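Local coordinates for OmpT protein (Vibrio cholerae serotype O1, PDB 6EHD) that probably acts as a porin of the outer membrane, a beta-barrel channel through which small solutes diffuse, at residues 58-61 / 65-68. The protein carries 1 engineered substitution. Sequence-based numbering, arbitrary orientation.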
ATOM      1  N   PHE A  58      -4.656 -11.921 -11.938  1.00 29.82           N
ATOM      2  CA  PHE A  58      -3.370 -12.144 -12.577  1.00 28.81           C
ATOM      3  C   PHE A  58      -2.737 -10.786 -13.107  1.00 32.90           C
ATOM      4  O   PHE A  58      -3.455  -9.832 -13.410  1.00 28.80           O
ATOM      5  CB  PHE A  58      -3.584 -12.985 -13.847  1.00 32.73           C
ATOM      6  CG  PHE A  58      -4.221 -14.342 -13.595  1.00 34.80           C
ATOM      7  CD1 PHE A  58      -3.419 -15.455 -13.302  1.00 43.16           C
ATOM      8  CD2 PHE A  58      -5.598 -14.498 -13.688  1.00 40.79           C
ATOM      9  CE1 PHE A  58      -3.995 -16.717 -13.089  1.00 41.29           C
ATOM     10  CE2 PHE A  58      -6.184 -15.782 -13.467  1.00 45.10           C
ATOM     11  CZ  PHE A  58      -5.359 -16.862 -13.159  1.00 40.59           C
ATOM     12  N   ALA A  59      -1.431 -10.733 -13.165  1.00 35.72           N
ATOM     13  CA  ALA A  59      -0.722  -9.577 -13.717  1.00 39.01           C
ATOM     14  C   ALA A  59      -0.644  -9.811 -15.162  1.00 51.75           C
ATOM     15  O   ALA A  59      -0.506 -10.965 -15.625  1.00 48.22           O
ATOM     16  CB  ALA A  59       0.640  -9.456 -13.211  1.00 45.07           C
ATOM     17  N   LEU A  60      -0.653  -8.688 -15.882  1.00 60.64           N
ATOM     18  CA  LEU A  60      -0.658  -8.710 -17.334  1.00 62.28           C
ATOM     19  C   LEU A  60       0.709  -8.211 -17.786  1.00 71.80           C
ATOM     20  O   LEU A  60       0.920  -6.991 -17.961  1.00 70.05           O
ATOM     21  CB  LEU A  60      -1.847  -7.908 -17.896  1.00 52.17           C
ATOM     22  CG  LEU A  60      -3.223  -8.536 -17.841  1.00 51.91           C
ATOM     23  CD1 LEU A  60      -4.190  -7.703 -18.659  1.00 57.36           C
ATOM     24  CD2 LEU A  60      -3.194  -9.956 -18.403  1.00 55.55           C
ATOM     25  N   LYS A  61       1.628  -9.184 -17.919  1.00 75.73           N
ATOM     26  CA  LYS A  61       2.992  -8.958 -18.372  1.00 82.94           C
ATOM     27  C   LYS A  61       3.184  -9.513 -19.791  1.00 84.61           C
ATOM     28  O   LYS A  61       3.373  -8.757 -20.742  1.00 84.30           O
ATOM     29  CB  LYS A  61       3.977  -9.634 -17.430  1.00 87.23           C
ATOM     30  CG  LYS A  61       3.703  -9.458 -15.944  1.00 81.77           C
ATOM     31  CD  LYS A  61       4.882  -9.985 -15.121  1.00 83.89           C
ATOM     32  CE  LYS A  61       6.106  -9.061 -15.105  1.00 92.55           C
ATOM     33  NZ  LYS A  61       7.079  -9.267 -16.228  1.00 91.73           N
ATOM     34  N   ASP A  65       6.115 -14.765 -17.791  1.00 84.73           N
ATOM     35  CA  ASP A  65       5.152 -13.776 -18.258  1.00 86.24           C
ATOM     36  C   ASP A  65       4.004 -13.612 -17.215  1.00 87.86           C
ATOM     37  O   ASP A  65       4.193 -12.868 -16.243  1.00 82.69           O
ATOM     38  CB  ASP A  65       4.671 -14.146 -19.678  1.00 85.02           C
ATOM     39  CG  ASP A  65       4.197 -12.951 -20.472  1.00 89.84           C
ATOM     40  OD1 ASP A  65       4.920 -11.928 -20.511  1.00 96.29           O
ATOM     41  OD2 ASP A  65       3.119 -13.050 -21.095  1.00 93.85           O
ATOM     42  N   MET A  66       2.865 -14.312 -17.363  1.00 81.37           N
ATOM     43  CA  MET A  66       1.694 -14.132 -16.453  1.00 84.08           C
ATOM     44  C   MET A  66       1.852 -14.873 -15.105  1.00 76.31           C
ATOM     45  O   MET A  66       2.434 -15.970 -15.043  1.00 64.22           O
ATOM     46  CB  MET A  66       0.376 -14.572 -17.113  1.00 85.06           C
ATOM     47  CG  MET A  66      -0.300 -13.509 -17.970  1.00 86.56           C
ATOM     48  SD  MET A  66      -2.061 -13.785 -18.330  1.00 98.42           S
ATOM     49  CE  MET A  66      -2.593 -15.131 -17.253  1.00 87.52           C
ATOM     50  N   TYR A  67       1.339 -14.265 -14.032  1.00 54.04           N
ATOM     51  CA  TYR A  67       1.566 -14.772 -12.690  1.00 45.54           C
ATOM     52  C   TYR A  67       0.377 -14.329 -11.803  1.00 44.27           C
ATOM     53  O   TYR A  67      -0.323 -13.378 -12.123  1.00 37.75           O
ATOM     54  CB  TYR A  67       2.917 -14.308 -12.100  1.00 53.74           C
ATOM     55  CG  TYR A  67       2.938 -12.872 -11.537  1.00 58.90           C
ATOM     56  CD1 TYR A  67       3.254 -11.784 -12.363  1.00 63.87           C
ATOM     57  CD2 TYR A  67       2.629 -12.605 -10.185  1.00 57.78           C
ATOM     58  CE1 TYR A  67       3.262 -10.475 -11.859  1.00 64.26           C
ATOM     59  CE2 TYR A  67       2.624 -11.304  -9.667  1.00 56.26           C
ATOM     60  CZ  TYR A  67       2.951 -10.236 -10.509  1.00 68.30           C
ATOM     61  OH  TYR A  67       2.965  -8.909 -10.058  1.00 74.22           O
ATOM     62  N   VAL A  68       0.188 -15.025 -10.694  1.00 36.50           N
ATOM     63  CA  VAL A  68      -0.972 -14.820  -9.796  1.00 34.80           C
ATOM     64  C   VAL A  68      -0.698 -13.686  -8.812  1.00 34.40           C
ATOM     65  O   VAL A  68       0.318 -13.721  -8.068  1.00 35.89           O
ATOM     66  CB  VAL A  68      -1.242 -16.110  -8.973  1.00 36.48           C
ATOM     67  CG1 VAL A  68      -2.424 -15.860  -8.026  1.00 36.34           C
ATOM     68  CG2 VAL A  68      -1.589 -17.237  -9.949  1.00 41.68           C
TER
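Ala59 and Tyr67 meet where the antiparallel hairpin of strands 50-59 and 67-77, part of the porin barrel wall, opens toward its turn, whose residues 62-64 are not modelled. The tight part centres on the buried Ala59, whose N donates to Tyr67 O over 3.1 Å with an N-H...O angle of 164°. Phe58 CA brings a C-H to the same Tyr67 O at 3.3 Å, so one oxygen takes both contacts. The return bond is lacking: Ala59 O and Tyr67 N are buried without a polar partner in the model. On the Phe58 and Val68 face the apolar contacts are at ordinary van der Waals range. With CG beside the backbone N (chi1 -59°), the Phe58 ring leans over the neighbouring strand; its CE1 lies 4.0 Å from Val68 CG2, and Met66 CE reaches its CD1 at 4.0 Å, both obliquely to the ring plane. Met66 SD lies alongside Leu60 CD2, and Leu60 itself packs on Ser36 and Ala38 of strand 30-47. Toward the turn the contact lies on the surface, at Lys61 and Asp65. No salt bridge closes this end: Lys61 NZ stays 5.5 Å from Asp65 OD1, an attraction probably weak at that separation. The lysine chain, extended at chi2 (-171°), instead sets CD at the edge of the Tyr67 ring, 3.7 Å from CD1.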